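Cysteine desulfurase (Fervidobacterium islandicum, PDB 6A6E) probably uses pyridoxal-5'-phosphate to strip sulfur from cysteine, leaving alanine and feeding the SUF system of iron-sulfur cluster assembly. Local coordinates at residues A[54-66]-A[70-82]. Residues are numbered along the deposited sequence; the frame is centred on the assembly and turned at random.
Sequences TDFYLYHYSNIHR and TLASEATVAYEQA
Leu71 of helix 70-82 lies against the backbone of Tyr59 to Tyr61 and the hydroxyl of Ser62, where helix 54-59 ends and the chain turns aside; in this class-V aminotransferase fold the two helices run roughly antiparallel and the extended segment 61-64 crosses the second one, at the dimer interface. The branched tip of Leu71 suits a bend made of backbone, its CD2 3.2 Å from Tyr59 O. Ala72 is small enough to let Asn63 O approach its CB. Glu74, its chain extended beyond CG, takes a nearly straight hydrogen bond from His60 ND1 to OE1 (2.8 Å, 165°); OE1 lies near the His60 ring plane but is met from above its own carboxylate plane, and it also forms a salt bridge with Arg27 of the second subunit. Ala75 admits both the carbonyls of His60 and Ser62 and the edge of the Phe56 ring, whose CE1 also reaches Ala78 CB at 3.7 Å. Thr76 OG1 donates to Ala72 O (2.7 Å) and accepts from His65 N (3.0 Å), joining loop to helix. A valine in its place would probably leave His65 N without this acceptor and loosen the loop's hold on the helix. Tyr79, tethered through OH to Glu284, offers a flat face to Ile64: with CG1 between backbone N and carbonyl carbon (chi1 54°), Ile64 CD1 sits 3.6 Å from the ring centroid, a CH-pi contact 22° off the normal.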
loop_
_atom_site.group_PDB
_atom_site.type_symbol
_atom_site.label_atom_id
_atom_site.label_comp_id
_atom_site.label_asym_id
_atom_site.label_seq_id
_atom_site.Cartn_x
_atom_site.Cartn_y
_atom_site.Cartn_z
ATOM N N THR A 54 14.933 8.933 -0.015
ATOM C CA THR A 54 14.934 10.161 0.766
ATOM C C THR A 54 15.093 11.431 -0.119
ATOM O O THR A 54 14.341 12.386 0.010
ATOM C CB THR A 54 16.093 10.167 1.792
ATOM O OG1 THR A 54 15.819 9.238 2.823
ATOM C CG2 THR A 54 16.225 11.566 2.451
ATOM N N ASP A 55 16.050 11.406 -1.041
ATOM C CA ASP A 55 16.235 12.480 -2.007
ATOM C C ASP A 55 14.961 12.691 -2.877
ATOM O O ASP A 55 14.552 13.812 -3.147
ATOM C CB ASP A 55 17.459 12.190 -2.892
ATOM C CG ASP A 55 17.558 13.133 -4.109
ATOM O OD1 ASP A 55 18.039 14.255 -3.931
ATOM O OD2 ASP A 55 17.116 12.761 -5.242
ATOM N N PHE A 56 14.333 11.585 -3.277
ATOM C CA PHE A 56 13.116 11.663 -4.009
ATOM C C PHE A 56 11.977 12.338 -3.192
ATOM O O PHE A 56 11.387 13.300 -3.663
ATOM C CB PHE A 56 12.697 10.280 -4.519
ATOM C CG PHE A 56 11.442 10.327 -5.337
ATOM C CD1 PHE A 56 11.489 10.720 -6.673
ATOM C CD2 PHE A 56 10.210 10.041 -4.764
ATOM C CE1 PHE A 56 10.302 10.801 -7.444
ATOM C CE2 PHE A 56 9.042 10.102 -5.511
ATOM C CZ PHE A 56 9.106 10.480 -6.866
ATOM N N TYR A 57 11.737 11.881 -1.957
ATOM C CA TYR A 57 10.725 12.469 -1.074
ATOM C C TYR A 57 10.963 13.940 -0.838
ATOM O O TYR A 57 9.992 14.732 -0.710
ATOM C CB TYR A 57 10.695 11.771 0.312
ATOM C CG TYR A 57 9.705 10.613 0.539
ATOM C CD1 TYR A 57 8.355 10.711 0.168
ATOM C CD2 TYR A 57 10.102 9.441 1.208
ATOM C CE1 TYR A 57 7.469 9.672 0.406
ATOM C CE2 TYR A 57 9.208 8.409 1.469
ATOM C CZ TYR A 57 7.875 8.562 1.073
ATOM O OH TYR A 57 7.004 7.556 1.290
ATOM N N LEU A 58 12.248 14.319 -0.684
ATOM C CA LEU A 58 12.546 15.675 -0.198
ATOM C C LEU A 58 12.661 16.666 -1.371
ATOM O O LEU A 58 12.376 17.818 -1.187
ATOM C CB LEU A 58 13.807 15.712 0.684
ATOM C CG LEU A 58 13.697 15.001 2.032
ATOM C CD1 LEU A 58 15.030 14.961 2.768
ATOM C CD2 LEU A 58 12.590 15.654 2.891
ATOM N N TYR A 59 13.047 16.218 -2.558
ATOM C CA TYR A 59 13.354 17.147 -3.656
ATOM C C TYR A 59 12.602 16.908 -4.979
ATOM O O TYR A 59 12.565 17.831 -5.841
ATOM C CB TYR A 59 14.882 17.183 -3.924
ATOM C CG TYR A 59 15.738 17.739 -2.758
ATOM C CD1 TYR A 59 15.795 19.120 -2.489
ATOM C CD2 TYR A 59 16.440 16.905 -1.930
ATOM C CE1 TYR A 59 16.568 19.644 -1.418
ATOM C CE2 TYR A 59 17.253 17.415 -0.885
ATOM C CZ TYR A 59 17.299 18.793 -0.640
ATOM O OH TYR A 59 18.047 19.300 0.396
ATOM N N HIS A 60 12.014 15.729 -5.170
ATOM C CA HIS A 60 11.444 15.400 -6.489
ATOM C C HIS A 60 9.999 14.920 -6.430
ATOM O O HIS A 60 9.565 14.217 -7.280
ATOM C CB HIS A 60 12.297 14.406 -7.212
ATOM C CG HIS A 60 13.699 14.903 -7.409
ATOM N ND1 HIS A 60 14.006 15.894 -8.317
ATOM C CD2 HIS A 60 14.843 14.648 -6.720
ATOM C CE1 HIS A 60 15.293 16.179 -8.216
ATOM N NE2 HIS A 60 15.823 15.450 -7.249
ATOM N N TYR A 61 9.278 15.344 -5.418
ATOM C CA TYR A 61 8.023 14.666 -5.045
ATOM C C TYR A 61 6.803 15.526 -5.295
ATOM O O TYR A 61 6.809 16.693 -4.973
ATOM C CB TYR A 61 8.062 14.282 -3.561
ATOM C CG TYR A 61 6.735 13.729 -3.135
ATOM C CD1 TYR A 61 6.440 12.395 -3.356
ATOM C CD2 TYR A 61 5.723 14.552 -2.668
ATOM C CE1 TYR A 61 5.204 11.888 -3.034
ATOM C CE2 TYR A 61 4.487 14.051 -2.360
ATOM C CZ TYR A 61 4.254 12.706 -2.535
ATOM O OH TYR A 61 3.032 12.146 -2.254
ATOM N N SER A 62 5.771 14.924 -5.868
ATOM C CA SER A 62 4.439 15.452 -5.953
ATOM C C SER A 62 3.568 14.325 -6.447
ATOM O O SER A 62 4.062 13.294 -6.771
ATOM C CB SER A 62 4.308 16.555 -7.011
ATOM O OG SER A 62 4.742 17.779 -6.526
ATOM N N ASN A 63 2.262 14.539 -6.539
ATOM C CA ASN A 63 1.393 13.487 -7.045
ATOM C C ASN A 63 1.579 13.421 -8.551
ATOM O O ASN A 63 1.992 14.397 -9.192
ATOM C CB ASN A 63 -0.066 13.695 -6.656
ATOM C CG ASN A 63 -0.806 12.343 -6.510
ATOM O OD1 ASN A 63 -0.412 11.324 -7.163
ATOM N ND2 ASN A 63 -1.845 12.308 -5.662
ATOM N N ILE A 64 1.285 12.281 -9.120
ATOM C CA ILE A 64 1.712 11.994 -10.461
ATOM C C ILE A 64 0.555 11.876 -11.464
ATOM O O ILE A 64 -0.588 11.744 -11.073
ATOM C CB ILE A 64 2.473 10.673 -10.460
ATOM C CG1 ILE A 64 1.683 9.523 -9.834
ATOM C CG2 ILE A 64 3.767 10.837 -9.724
ATOM C CD1 ILE A 64 2.369 8.186 -10.165
ATOM N N HIS A 65 0.890 11.814 -12.729
ATOM C CA HIS A 65 -0.058 11.829 -13.878
ATOM C C HIS A 65 -0.671 13.262 -14.015
ATOM O O HIS A 65 -0.650 14.037 -13.068
ATOM C CB HIS A 65 -1.171 10.727 -13.810
ATOM C CG HIS A 65 -0.652 9.361 -13.509
ATOM N ND1 HIS A 65 0.315 8.754 -14.283
ATOM C CD2 HIS A 65 -0.921 8.492 -12.498
ATOM C CE1 HIS A 65 0.632 7.582 -13.765
ATOM N NE2 HIS A 65 -0.125 7.381 -12.701
ATOM N N ARG A 66 -1.171 13.599 -15.199
ATOM C CA ARG A 66 -1.759 14.959 -15.461
ATOM C C ARG A 66 -0.777 16.002 -14.987
ATOM O O ARG A 66 -1.125 16.913 -14.208
ATOM C CB ARG A 66 -3.122 15.169 -14.720
ATOM C CG ARG A 66 -4.332 14.425 -15.309
ATOM C CD ARG A 66 -5.585 14.460 -14.383
ATOM N NE ARG A 66 -5.559 13.442 -13.304
ATOM C CZ ARG A 66 -5.549 12.113 -13.518
ATOM N NH1 ARG A 66 -5.589 11.631 -14.751
ATOM N NH2 ARG A 66 -5.498 11.248 -12.509
ATOM N N THR A 70 6.512 21.348 -12.475
ATOM C CA THR A 70 7.842 20.763 -12.558
ATOM C C THR A 70 8.021 19.553 -11.631
ATOM O O THR A 70 8.482 18.492 -12.068
ATOM C CB THR A 70 8.899 21.827 -12.182
ATOM O OG1 THR A 70 8.917 22.877 -13.169
ATOM C CG2 THR A 70 10.299 21.193 -12.044
ATOM N N LEU A 71 7.683 19.672 -10.346
ATOM C CA LEU A 71 7.760 18.491 -9.476
ATOM C C LEU A 71 6.843 17.340 -9.933
ATOM O O LEU A 71 7.215 16.189 -9.817
ATOM C CB LEU A 71 7.504 18.818 -8.011
ATOM C CG LEU A 71 8.516 19.661 -7.291
ATOM C CD1 LEU A 71 7.989 20.163 -5.966
ATOM C CD2 LEU A 71 9.794 18.924 -7.114
ATOM N N ALA A 72 5.616 17.641 -10.348
ATOM C CA ALA A 72 4.737 16.585 -10.796
ATOM C C ALA A 72 5.299 15.870 -11.998
ATOM O O ALA A 72 5.122 14.650 -12.082
ATOM C CB ALA A 72 3.335 17.076 -11.092
ATOM N N SER A 73 5.948 16.584 -12.943
ATOM C CA SER A 73 6.641 15.900 -14.083
ATOM C C SER A 73 7.775 14.998 -13.648
ATOM O O SER A 73 7.832 13.896 -14.125
ATOM C CB SER A 73 7.199 16.835 -15.212
ATOM O OG SER A 73 6.295 17.904 -15.277
ATOM N N GLU A 74 8.630 15.474 -12.774
ATOM C CA GLU A 74 9.731 14.711 -12.256
ATOM C C GLU A 74 9.214 13.427 -11.598
ATOM O O GLU A 74 9.774 12.334 -11.811
ATOM C CB GLU A 74 10.553 15.555 -11.261
ATOM C CG GLU A 74 11.353 16.666 -11.944
ATOM C CD GLU A 74 12.129 17.592 -10.991
ATOM O OE1 GLU A 74 12.097 17.439 -9.746
ATOM O OE2 GLU A 74 12.828 18.498 -11.501
ATOM N N ALA A 75 8.165 13.561 -10.779
ATOM C CA ALA A 75 7.681 12.431 -9.987
ATOM C C ALA A 75 7.056 11.450 -10.964
ATOM O O ALA A 75 7.231 10.265 -10.853
ATOM C CB ALA A 75 6.705 12.924 -8.934
ATOM N N THR A 76 6.338 11.946 -11.961
ATOM C CA THR A 76 5.682 11.083 -12.909
ATOM C C THR A 76 6.678 10.278 -13.751
ATOM O O THR A 76 6.554 9.034 -13.950
ATOM C CB THR A 76 4.728 11.889 -13.841
ATOM O OG1 THR A 76 3.759 12.580 -13.058
ATOM C CG2 THR A 76 3.984 10.974 -14.765
ATOM N N VAL A 77 7.672 10.976 -14.249
ATOM C CA VAL A 77 8.770 10.320 -15.005
ATOM C C VAL A 77 9.486 9.262 -14.146
ATOM O O VAL A 77 9.694 8.137 -14.582
ATOM C CB VAL A 77 9.749 11.407 -15.533
ATOM C CG1 VAL A 77 11.040 10.842 -16.047
ATOM C CG2 VAL A 77 9.086 12.246 -16.632
ATOM N N ALA A 78 9.771 9.583 -12.901
ATOM C CA ALA A 78 10.490 8.632 -12.046
ATOM C C ALA A 78 9.650 7.399 -11.816
ATOM O O ALA A 78 10.182 6.277 -11.849
ATOM C CB ALA A 78 10.936 9.282 -10.729
ATOM N N TYR A 79 8.349 7.578 -11.577
ATOM C CA TYR A 79 7.436 6.444 -11.360
ATOM C C TYR A 79 7.343 5.528 -12.579
ATOM O O TYR A 79 7.424 4.300 -12.474
ATOM C CB TYR A 79 6.045 6.953 -10.962
ATOM C CG TYR A 79 5.025 5.924 -10.589
ATOM C CD1 TYR A 79 5.003 5.318 -9.312
ATOM C CD2 TYR A 79 3.983 5.594 -11.486
ATOM C CE1 TYR A 79 3.998 4.391 -8.987
ATOM C CE2 TYR A 79 2.979 4.686 -11.150
ATOM C CZ TYR A 79 3.011 4.064 -9.908
ATOM O OH TYR A 79 1.988 3.175 -9.664
ATOM N N GLU A 80 7.093 6.094 -13.750
ATOM C CA GLU A 80 7.068 5.251 -14.967
ATOM C C GLU A 80 8.448 4.610 -15.278
ATOM O O GLU A 80 8.477 3.519 -15.754
ATOM C CB GLU A 80 6.639 6.055 -16.173
ATOM C CG GLU A 80 5.159 6.550 -16.220
ATOM C CD GLU A 80 4.132 6.253 -15.070
ATOM O OE1 GLU A 80 3.401 5.122 -14.992
ATOM O OE2 GLU A 80 3.933 7.309 -14.326
ATOM N N GLN A 81 9.562 5.293 -14.988
ATOM C CA GLN A 81 10.901 4.687 -15.098
ATOM C C GLN A 81 10.991 3.469 -14.172
ATOM O O GLN A 81 11.528 2.440 -14.574
ATOM C CB GLN A 81 12.027 5.666 -14.819
ATOM C CG GLN A 81 12.175 6.687 -15.983
ATOM C CD GLN A 81 13.218 7.776 -15.712
ATOM O OE1 GLN A 81 13.522 8.101 -14.564
ATOM N NE2 GLN A 81 13.763 8.345 -16.772
ATOM N N ALA A 82 10.419 3.562 -12.956
ATOM C CA ALA A 82 10.449 2.418 -12.054
ATOM C C ALA A 82 9.673 1.222 -12.630
ATOM O O ALA A 82 10.145 0.086 -12.509
ATOM C CB ALA A 82 9.946 2.794 -10.686
#